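Local atomic coordinates of taurine dioxygenase (Burkholderia ambifaria, PDB entry 5VN6), a protein that probably catalyses the iron- and 2-oxoglutarate-dependent oxygenation of taurine and, in this crystal, holds a magnesium ion at its metal site. Residues 108-112 / 159-163; 113-117 / 284-289; 200-204 / 233-239; 207-213 / 228-233. All coordinates share one frame; numbering follows the deposited sequence.

Contact 1: 108-112 / 159-163. With MG (magnesium ion), chain C.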
# COMPACT_ATOMS: atom_id res chain seq x y z
N ASP A 108 12.91 -10.11 5.16
CA ASP A 108 14.32 -9.86 5.45
C ASP A 108 15.20 -11.07 5.18
O ASP A 108 14.94 -12.18 5.67
CB ASP A 108 14.49 -9.42 6.91
CG ASP A 108 14.51 -7.91 7.05
OD1 ASP A 108 14.58 -7.21 6.02
OD2 ASP A 108 14.42 -7.42 8.20
N ALA A 109 16.24 -10.85 4.35
CA ALA A 109 17.32 -11.80 4.12
C ALA A 109 16.81 -13.19 3.74
O ALA A 109 17.37 -14.21 4.16
CB ALA A 109 18.26 -11.88 5.33
N SER A 110 15.74 -13.24 2.96
CA SER A 110 15.32 -14.53 2.42
C SER A 110 16.33 -15.09 1.43
O SER A 110 16.20 -16.26 1.02
CB SER A 110 13.92 -14.39 1.79
OG SER A 110 13.98 -13.63 0.59
N TRP A 111 17.31 -14.28 1.00
CA TRP A 111 18.41 -14.77 0.17
C TRP A 111 19.41 -15.59 0.98
O TRP A 111 20.40 -16.06 0.40
CB TRP A 111 19.15 -13.61 -0.50
CG TRP A 111 19.47 -12.48 0.45
CD1 TRP A 111 18.74 -11.33 0.64
CD2 TRP A 111 20.59 -12.39 1.34
NE1 TRP A 111 19.34 -10.54 1.59
CE2 TRP A 111 20.47 -11.16 2.04
CE3 TRP A 111 21.69 -13.22 1.62
CZ2 TRP A 111 21.40 -10.75 3.00
CZ3 TRP A 111 22.61 -12.80 2.58
CH2 TRP A 111 22.46 -11.58 3.27
N ARG A 112 19.20 -15.75 2.28
CA ARG A 112 20.04 -16.58 3.14
C ARG A 112 19.47 -17.98 3.21
O ARG A 112 18.28 -18.20 3.04
CB ARG A 112 20.11 -16.03 4.57
CG ARG A 112 20.86 -14.74 4.77
CD ARG A 112 21.11 -14.55 6.27
NE ARG A 112 21.57 -13.22 6.62
CZ ARG A 112 22.85 -12.87 6.71
NH1 ARG A 112 23.80 -13.77 6.48
NH2 ARG A 112 23.19 -11.63 7.04
N ARG A 159 14.45 -19.49 -6.02
CA ARG A 159 15.73 -18.99 -5.52
C ARG A 159 15.66 -17.49 -5.20
O ARG A 159 15.00 -16.73 -5.91
CB ARG A 159 16.87 -19.30 -6.49
CG ARG A 159 17.42 -20.72 -6.25
CD ARG A 159 18.65 -21.11 -7.07
NE ARG A 159 18.83 -22.56 -7.05
CZ ARG A 159 19.39 -23.25 -6.05
NH1 ARG A 159 19.87 -22.63 -4.98
NH2 ARG A 159 19.49 -24.57 -6.13
N HIS A 160 16.32 -17.11 -4.10
CA HIS A 160 16.37 -15.75 -3.57
C HIS A 160 17.81 -15.28 -3.58
O HIS A 160 18.68 -15.94 -2.98
CB HIS A 160 15.83 -15.69 -2.14
CG HIS A 160 14.46 -16.27 -1.99
ND1 HIS A 160 13.44 -15.58 -1.37
CD2 HIS A 160 13.94 -17.46 -2.38
CE1 HIS A 160 12.35 -16.32 -1.37
NE2 HIS A 160 12.62 -17.46 -1.99
N SER A 161 18.08 -14.15 -4.23
CA SER A 161 19.44 -13.82 -4.62
C SER A 161 19.87 -12.49 -4.01
O SER A 161 19.21 -11.47 -4.20
CB SER A 161 19.56 -13.76 -6.15
OG SER A 161 20.78 -13.16 -6.52
N ILE A 162 21.02 -12.50 -3.33
CA ILE A 162 21.58 -11.21 -2.97
C ILE A 162 22.37 -10.66 -4.15
O ILE A 162 22.50 -9.43 -4.30
CB ILE A 162 22.45 -11.30 -1.70
CG1 ILE A 162 22.75 -9.89 -1.18
CG2 ILE A 162 23.78 -12.01 -1.99
CD1 ILE A 162 23.38 -9.86 0.19
N GLU A 163 22.88 -11.54 -5.01
CA GLU A 163 23.59 -11.12 -6.21
C GLU A 163 22.77 -10.13 -7.04
O GLU A 163 23.29 -9.10 -7.48
CB GLU A 163 23.96 -12.32 -7.08
CG GLU A 163 24.52 -11.87 -8.41
CD GLU A 163 24.81 -12.99 -9.38
OE1 GLU A 163 24.06 -13.98 -9.44
OE2 GLU A 163 25.82 -12.86 -10.10
MG MG C . 14.15 -5.01 5.73
O HOH W 1 21.75 -15.29 -2.11

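Contact 2: 113-117 / 284-289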
# COMPACT_ATOMS: atom_id res chain seq x y z
N VAL A 113 20.36 -18.93 3.52
CA VAL A 113 19.94 -20.30 3.78
C VAL A 113 18.98 -20.37 4.96
O VAL A 113 18.00 -21.13 4.95
CB VAL A 113 21.18 -21.18 4.01
CG1 VAL A 113 20.79 -22.57 4.46
CG2 VAL A 113 22.01 -21.25 2.73
N ALA A 114 19.25 -19.58 6.00
CA ALA A 114 18.41 -19.53 7.19
C ALA A 114 18.06 -18.06 7.42
O ALA A 114 18.78 -17.34 8.12
CB ALA A 114 19.11 -20.14 8.40
N PRO A 115 16.94 -17.60 6.84
CA PRO A 115 16.57 -16.20 7.02
C PRO A 115 16.17 -15.94 8.46
O PRO A 115 15.70 -16.85 9.17
CB PRO A 115 15.37 -16.03 6.07
CG PRO A 115 15.54 -17.10 5.04
CD PRO A 115 16.20 -18.25 5.76
N PRO A 116 16.30 -14.69 8.93
CA PRO A 116 16.03 -14.38 10.34
C PRO A 116 14.58 -14.61 10.74
O PRO A 116 13.64 -14.48 9.94
CB PRO A 116 16.40 -12.89 10.46
CG PRO A 116 16.45 -12.38 9.05
CD PRO A 116 16.86 -13.54 8.20
N PHE A 117 14.41 -14.90 12.03
CA PHE A 117 13.11 -15.09 12.67
C PHE A 117 12.31 -13.79 12.65
O PHE A 117 11.09 -13.79 12.40
CB PHE A 117 13.40 -15.59 14.10
CG PHE A 117 12.27 -15.46 15.10
CD1 PHE A 117 11.65 -16.60 15.60
CD2 PHE A 117 11.92 -14.22 15.65
CE1 PHE A 117 10.65 -16.51 16.56
CE2 PHE A 117 10.92 -14.12 16.60
CZ PHE A 117 10.29 -15.27 17.07
N ILE A 284 16.85 -11.48 15.06
CA ILE A 284 16.80 -12.76 15.75
C ILE A 284 17.03 -13.87 14.72
O ILE A 284 16.43 -13.86 13.64
CB ILE A 284 15.46 -12.97 16.49
CG1 ILE A 284 15.24 -11.87 17.53
CG2 ILE A 284 15.40 -14.36 17.13
CD1 ILE A 284 13.80 -11.34 17.59
N VAL A 285 17.90 -14.82 15.08
CA VAL A 285 18.26 -15.91 14.17
C VAL A 285 17.03 -16.77 13.88
O VAL A 285 16.27 -17.11 14.79
CB VAL A 285 19.41 -16.74 14.76
CG1 VAL A 285 19.69 -17.96 13.88
CG2 VAL A 285 20.67 -15.90 14.91
N GLY A 286 16.83 -17.09 12.60
CA GLY A 286 15.82 -18.01 12.16
C GLY A 286 16.45 -19.31 11.68
O GLY A 286 17.67 -19.45 11.60
N ASP A 287 15.59 -20.26 11.33
CA ASP A 287 16.05 -21.58 10.91
C ASP A 287 15.82 -21.79 9.41
O ASP A 287 15.46 -20.86 8.68
CB ASP A 287 15.34 -22.65 11.75
CG ASP A 287 13.83 -22.56 11.64
OD1 ASP A 287 13.31 -21.43 11.45
OD2 ASP A 287 13.16 -23.60 11.76
N VAL A 288 16.00 -23.03 8.95
CA VAL A 288 15.86 -23.35 7.53
C VAL A 288 14.38 -23.36 7.16
O VAL A 288 13.60 -24.08 7.81
CB VAL A 288 16.51 -24.69 7.22
CG1 VAL A 288 16.08 -25.19 5.85
CG2 VAL A 288 18.04 -24.58 7.31
N PRO A 289 13.95 -22.61 6.15
CA PRO A 289 12.55 -22.66 5.74
C PRO A 289 12.20 -23.99 5.07
O PRO A 289 12.94 -24.49 4.23
CB PRO A 289 12.42 -21.50 4.74
CG PRO A 289 13.51 -20.55 5.12
CD PRO A 289 14.65 -21.43 5.62
O HOH W 2 18.96 -15.98 10.45
O HOH W 3 13.81 -18.66 8.91

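Contact 3: 200-204 / 233-239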
# COMPACT_ATOMS: atom_id res chain seq x y z
N VAL A 200 2.59 -20.01 4.43
CA VAL A 200 3.06 -18.66 4.11
C VAL A 200 3.41 -18.63 2.63
O VAL A 200 4.15 -19.48 2.15
CB VAL A 200 4.28 -18.28 4.96
CG1 VAL A 200 4.67 -16.80 4.72
CG2 VAL A 200 4.01 -18.55 6.43
N LEU A 201 2.88 -17.64 1.91
CA LEU A 201 3.37 -17.39 0.56
C LEU A 201 4.76 -16.77 0.65
O LEU A 201 4.92 -15.61 1.05
CB LEU A 201 2.39 -16.50 -0.21
CG LEU A 201 2.82 -16.14 -1.64
CD1 LEU A 201 3.08 -17.39 -2.51
CD2 LEU A 201 1.78 -15.20 -2.29
N TYR A 202 5.78 -17.55 0.27
CA TYR A 202 7.17 -17.21 0.55
C TYR A 202 7.98 -16.92 -0.71
O TYR A 202 9.03 -17.54 -0.95
CB TYR A 202 7.80 -18.35 1.38
CG TYR A 202 9.04 -17.90 2.11
CD1 TYR A 202 10.27 -18.48 1.84
CD2 TYR A 202 8.97 -16.88 3.06
CE1 TYR A 202 11.41 -18.06 2.49
CE2 TYR A 202 10.11 -16.44 3.70
CZ TYR A 202 11.33 -17.05 3.41
OH TYR A 202 12.47 -16.65 4.04
N VAL A 203 7.53 -15.96 -1.51
CA VAL A 203 8.33 -15.34 -2.56
C VAL A 203 8.20 -13.82 -2.39
O VAL A 203 7.16 -13.32 -1.94
CB VAL A 203 7.90 -15.79 -3.97
CG1 VAL A 203 8.24 -17.28 -4.18
CG2 VAL A 203 6.37 -15.51 -4.21
N ASN A 204 9.25 -13.10 -2.73
CA ASN A 204 9.27 -11.65 -2.52
C ASN A 204 10.23 -11.01 -3.52
O ASN A 204 10.68 -11.66 -4.47
CB ASN A 204 9.62 -11.32 -1.05
CG ASN A 204 11.08 -11.58 -0.70
OD1 ASN A 204 11.94 -10.76 -0.97
ND2 ASN A 204 11.35 -12.71 -0.04
N LEU A 233 5.29 -16.05 -11.01
CA LEU A 233 6.06 -15.47 -9.91
C LEU A 233 5.66 -14.02 -9.68
O LEU A 233 5.44 -13.61 -8.53
CB LEU A 233 7.56 -15.61 -10.19
CG LEU A 233 8.52 -15.00 -9.15
CD1 LEU A 233 8.30 -15.60 -7.76
CD2 LEU A 233 9.98 -15.09 -9.57
N HIS A 234 5.50 -13.25 -10.77
CA HIS A 234 5.06 -11.86 -10.63
C HIS A 234 3.70 -11.77 -9.95
O HIS A 234 3.49 -10.90 -9.09
CB HIS A 234 5.02 -11.19 -12.00
CG HIS A 234 6.38 -11.03 -12.61
ND1 HIS A 234 6.59 -10.75 -13.94
CD2 HIS A 234 7.61 -11.14 -12.05
CE1 HIS A 234 7.89 -10.68 -14.17
NE2 HIS A 234 8.53 -10.90 -13.04
N TYR A 235 2.78 -12.67 -10.30
CA TYR A 235 1.47 -12.68 -9.66
C TYR A 235 1.59 -12.95 -8.17
O TYR A 235 0.91 -12.30 -7.36
CB TYR A 235 0.59 -13.74 -10.34
CG TYR A 235 -0.70 -14.03 -9.61
CD1 TYR A 235 -1.86 -13.29 -9.86
CD2 TYR A 235 -0.76 -15.06 -8.68
CE1 TYR A 235 -3.06 -13.58 -9.18
CE2 TYR A 235 -1.93 -15.34 -8.01
CZ TYR A 235 -3.07 -14.61 -8.27
OH TYR A 235 -4.21 -14.91 -7.58
N LEU A 236 2.45 -13.89 -7.78
CA LEU A 236 2.65 -14.22 -6.37
C LEU A 236 3.29 -13.06 -5.60
O LEU A 236 2.75 -12.63 -4.57
CB LEU A 236 3.50 -15.49 -6.26
CG LEU A 236 2.83 -16.76 -6.77
CD1 LEU A 236 3.70 -18.06 -6.64
CD2 LEU A 236 1.44 -16.95 -6.09
N ILE A 237 4.43 -12.54 -6.07
CA ILE A 237 5.08 -11.47 -5.31
C ILE A 237 4.20 -10.23 -5.24
O ILE A 237 4.30 -9.46 -4.28
CB ILE A 237 6.47 -11.09 -5.86
CG1 ILE A 237 6.33 -10.35 -7.20
CG2 ILE A 237 7.46 -12.30 -5.86
CD1 ILE A 237 7.55 -9.54 -7.58
N GLY A 238 3.37 -9.99 -6.26
CA GLY A 238 2.46 -8.86 -6.22
C GLY A 238 1.33 -8.98 -5.21
O GLY A 238 0.58 -8.02 -5.02
N GLN A 239 1.14 -10.16 -4.62
CA GLN A 239 0.11 -10.30 -3.60
C GLN A 239 0.42 -9.42 -2.40
O GLN A 239 -0.51 -8.96 -1.72
CB GLN A 239 -0.04 -11.79 -3.18
CG GLN A 239 -0.48 -12.76 -4.31
CD GLN A 239 -1.86 -12.37 -4.95
OE1 GLN A 239 -2.88 -12.34 -4.26
NE2 GLN A 239 -1.86 -12.08 -6.25

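Contact 4: 207-213 / 228-233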
# COMPACT_ATOMS: atom_id res chain seq x y z
N THR A 207 13.21 -12.82 -4.83
CA THR A 207 13.06 -14.08 -5.55
C THR A 207 13.28 -13.86 -7.05
O THR A 207 12.65 -12.98 -7.66
CB THR A 207 11.68 -14.68 -5.31
OG1 THR A 207 11.39 -14.69 -3.90
CG2 THR A 207 11.60 -16.07 -5.86
N THR A 208 14.17 -14.66 -7.65
CA THR A 208 14.45 -14.46 -9.07
C THR A 208 13.60 -15.35 -9.97
O THR A 208 13.08 -14.87 -10.99
CB THR A 208 15.93 -14.70 -9.37
OG1 THR A 208 16.26 -16.05 -9.06
CG2 THR A 208 16.76 -13.77 -8.53
N HIS A 209 13.44 -16.63 -9.62
CA HIS A 209 12.73 -17.57 -10.50
C HIS A 209 12.44 -18.87 -9.77
O HIS A 209 13.09 -19.20 -8.76
CB HIS A 209 13.56 -17.87 -11.75
CG HIS A 209 14.82 -18.61 -11.46
ND1 HIS A 209 15.87 -18.04 -10.76
CD2 HIS A 209 15.22 -19.87 -11.77
CE1 HIS A 209 16.85 -18.92 -10.65
NE2 HIS A 209 16.48 -20.04 -11.25
N PHE A 210 11.48 -19.63 -10.31
CA PHE A 210 11.22 -20.99 -9.87
C PHE A 210 12.28 -21.92 -10.44
O PHE A 210 12.69 -21.77 -11.59
CB PHE A 210 9.85 -21.49 -10.34
CG PHE A 210 8.69 -20.66 -9.88
CD1 PHE A 210 8.42 -20.49 -8.51
CD2 PHE A 210 7.83 -20.08 -10.80
CE1 PHE A 210 7.33 -19.72 -8.10
CE2 PHE A 210 6.74 -19.30 -10.40
CZ PHE A 210 6.49 -19.13 -9.06
N THR A 211 12.69 -22.91 -9.64
CA THR A 211 13.67 -23.89 -10.08
C THR A 211 13.06 -25.19 -10.55
O THR A 211 13.74 -25.95 -11.26
CB THR A 211 14.66 -24.21 -8.95
OG1 THR A 211 13.93 -24.54 -7.76
CG2 THR A 211 15.61 -23.04 -8.67
N ASN A 212 11.82 -25.50 -10.17
CA ASN A 212 11.24 -26.80 -10.47
C ASN A 212 9.86 -26.66 -11.10
O ASN A 212 8.98 -27.51 -10.90
CB ASN A 212 11.18 -27.69 -9.22
CG ASN A 212 10.35 -27.08 -8.08
OD1 ASN A 212 9.93 -25.89 -8.14
ND2 ASN A 212 10.08 -27.88 -7.05
N PHE A 213 9.67 -25.58 -11.88
CA PHE A 213 8.40 -25.31 -12.56
C PHE A 213 8.22 -26.16 -13.81
O PHE A 213 7.11 -26.62 -14.10
CB PHE A 213 8.34 -23.82 -12.92
CG PHE A 213 7.08 -23.41 -13.61
CD1 PHE A 213 6.00 -22.91 -12.88
CD2 PHE A 213 6.96 -23.52 -15.00
CE1 PHE A 213 4.83 -22.54 -13.52
CE2 PHE A 213 5.79 -23.15 -15.65
CZ PHE A 213 4.72 -22.65 -14.91
N GLY A 228 5.94 -18.01 -18.97
CA GLY A 228 4.87 -18.51 -18.10
C GLY A 228 5.27 -18.59 -16.65
O GLY A 228 4.54 -18.13 -15.77
N ALA A 229 6.44 -19.17 -16.37
CA ALA A 229 6.90 -19.29 -14.99
C ALA A 229 7.11 -17.92 -14.35
O ALA A 229 6.69 -17.69 -13.21
CB ALA A 229 8.17 -20.13 -14.91
N GLY A 230 7.75 -17.01 -15.07
CA GLY A 230 7.96 -15.67 -14.54
C GLY A 230 6.66 -14.91 -14.32
O GLY A 230 6.56 -14.11 -13.39
N GLN A 231 5.66 -15.13 -15.16
CA GLN A 231 4.38 -14.47 -14.96
C GLN A 231 3.70 -14.93 -13.67
O GLN A 231 3.14 -14.12 -12.92
CB GLN A 231 3.49 -14.70 -16.19
CG GLN A 231 3.91 -13.87 -17.43
CD GLN A 231 3.18 -14.28 -18.71
OE1 GLN A 231 2.68 -15.39 -18.80
NE2 GLN A 231 3.10 -13.38 -19.68
N LEU A 232 3.77 -16.23 -13.37
CA LEU A 232 3.22 -16.71 -12.11
C LEU A 232 3.96 -16.12 -10.92
O LEU A 232 3.34 -15.72 -9.93
CB LEU A 232 3.29 -18.25 -12.05
CG LEU A 232 2.84 -18.90 -10.73
CD1 LEU A 232 1.37 -18.58 -10.39
CD2 LEU A 232 3.06 -20.42 -10.78
N LEU A 233 5.29 -16.05 -11.01
CA LEU A 233 6.06 -15.47 -9.91
C LEU A 233 5.66 -14.02 -9.68
O LEU A 233 5.44 -13.61 -8.53
CB LEU A 233 7.56 -15.61 -10.19
CG LEU A 233 8.52 -15.00 -9.15
CD1 LEU A 233 8.30 -15.60 -7.76
CD2 LEU A 233 9.98 -15.09 -9.57

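Contact 1: 108-112 / 159-163
The loop that carries the metal-binding motif runs from Asp-108 into a type I beta turn, Ala-109 to Arg-112, and this turn leans on the end of strand 157-160 and the loop that follows, through Ser-110 and His-160 and through Trp-111 and Ile-162. Asp-108 OD1 binds the magnesium ion at 2.3 Å, and His-106 and His-266 complete the protein's share of the site, the facial triad of two histidines and one carboxylate found in this dioxygenase family. Two residues further on, the hydroxyl OG of Ser-110 meets ND1 of His-160 at 2.8 Å, at the edge of the imidazole and close to its plane. Trp-111 follows with CG held between its own backbone N and carbonyl carbon (chi1 47°), which lays the indole over Ile-162. The CD1 methyl of Ile-162 stands 3.5 Å from the centroid of the six-membered ring, only 10° off the normal, a CH-pi contact over one face. On the opposite face lie Ala-109 CA and Arg-112 CG, and the guanidinium of Arg-112 has the indole atom CH2 over its centre. Backbone atoms join in as well: CA of Trp-111 approaches the carbonyl O of His-160 at 3.4 Å, and a water accepts from N of Ile-162 while donating to O of Trp-111. The turn is thus tied to an inner strand of the four-stranded sheet and the loop after it. The buried Ser-110 hydroxyl, two residues from the metal ligand, has both His-160 and ND2 of Asn-204 as partners, which probably limits the turn's freedom.

Contact 2: 113-117 / 284-289
The carbonyl O of Pro-115 is approached by a water and by the chain end: the water donates to O of Pro-115 at 2.6 Å. The same water also donates to O of Asp-287, and CA of Gly-286 comes within 3.2 Å of O of Pro-115 in a CA-H...O contact. Gly-286, having no side chain, sets its CA directly against this carbonyl. The direct hydrogen bond runs from N of Phe-117 to O of Ile-284, 2.8 Å long but bent to 139° at the hydrogen, with the donor tilted 30° from the carbonyl plane. A second water bridges O of Ala-114 and N of Gly-286. Next to the direct bond, Phe-117 and Ile-284 lie side by side and point the same way. Phe-117 has CG anti to its backbone N (chi1 162°), which brings CD2 to 3.8 Å from CG2 of Ile-284. At the far end the rings of Pro-115 and Pro-289 converge through their CD atoms, 3.5 Å apart. The contact joins the loop entering strand 118-125 to the tail leaving strand 278-284, its antiparallel neighbour in the large sheet, while Pro-115 and Pro-289 rest on His-187 of strand 185-192.

Contact 3: 200-204 / 233-239
Leu-201, Val-203 and Ile-237 lose the most surface where an edge strand of the four-stranded antiparallel sheet, 199-201, and the loop after it pack against the C-terminal part of helix 228-237 and the 3-10 segment after it. Val-203 sits in the middle of the contact. Its CG2, placed between the backbone N and the carbonyl carbon while CG1 lies anti to that carbon (chi1 -68°), reaches CB of Leu-236 at 3.5 Å and CG2 of Ile-237 at 3.8 Å. Its CB meets the CD1 methyl of Leu-233, and the valine thereby touches three residues, at i, i+3 and i+4, along one face of the helix. The side chain of Ile-237 crosses that of Val-203 at about a right angle, and its CG2 methyl continues to the carbonyl O of Asn-204, 3.6 Å away. Leu-201 is set toward Gln-239, crossing both it and Leu-236 at about a right angle: CD1 faces Leu-236 CD2, and CD2 rests on CG of Gln-239 at 3.9 Å. Met-138 and Tyr-142 of helix 138-143 also touch Leu-201. Beyond its aliphatic part, Gln-239 folds back over the ring of Tyr-235, and its NE2 donates to O of Tyr-235 at 3.0 Å, nearly straight at 165°.

Contact 4: 207-213 / 228-233
Phe-210 and Phe-213 present their rings to helix 228-233 in different ways: Phe-210 meets a carbonyl oxygen at its edge, whereas Phe-213 takes a methyl over its face. The ring of Phe-210 points its CE2 corner at the carbonyl O of Ala-229, 3.2 Å away and close to the ring plane. That oxygen also accepts the helical hydrogen bond from N of Leu-233, so the aromatic edge comes in beside an ordinary backbone bond. The CB of Phe-210 does not itself point at the helix; with CG anti to the carbonyl carbon (chi1 -59°), the ring is brought there. Its CE2 then also lies 3.8 Å from CB of Leu-233 and 3.9 Å from CD2 of Leu-232, so that the ring touches both leucines.

For Phe-213, the CB methyl of Ala-229 sits 3.7 Å from the ring centroid and 18° off its normal, a CH-pi contact displaced toward the CD2 side. CD2 of Leu-232 reaches the edge of the same ring near CE1, 3.9 Å away, and thus joins the two phenylalanines. At the start of the strand, Thr-207 and Thr-208 meet the two methyls of Leu-233: CD1 touches CG2 of Thr-207, whereas CD2 lies 3.4 Å from the carbonyl O of Thr-208. Thr-207 turns its hydroxyl elsewhere, to N of Asn-204.

Leu-232 also touches Gln-152 and Ile-153 of helix 147-153. Strand and helix directions differ by 132°, with their axes 8.0 Å apart at closest approach: a helix packed obliquely, running partly antiparallel, on edge strand 207-210 of the four-stranded antiparallel sheet.

Contacts 1 and 3 are buried, whereas contacts 2 and 4 are partly buried, and contact 4 lies farthest from the chain's centre. Contacts 3 and 4 use the same helix, 228-237, and share Leu-233; both are almost wholly apolar, one against outer strand 199-201 and the loop after it, the other against outer strand 207-210 and the turn beyond. Contact 1 reaches that sheet through strand 157-160, whose Arg-159 pairs with Thr-208 and His-209 of contact 4. It differs in chemistry, combining a metal ligand, a polar pair and an indole. Contact 2 combines backbone and water bonds with proline and phenylalanine packing and abuts contact 1 at Ala-109. Tyr-202, from 200-204, touches both Ser-110 and Pro-115.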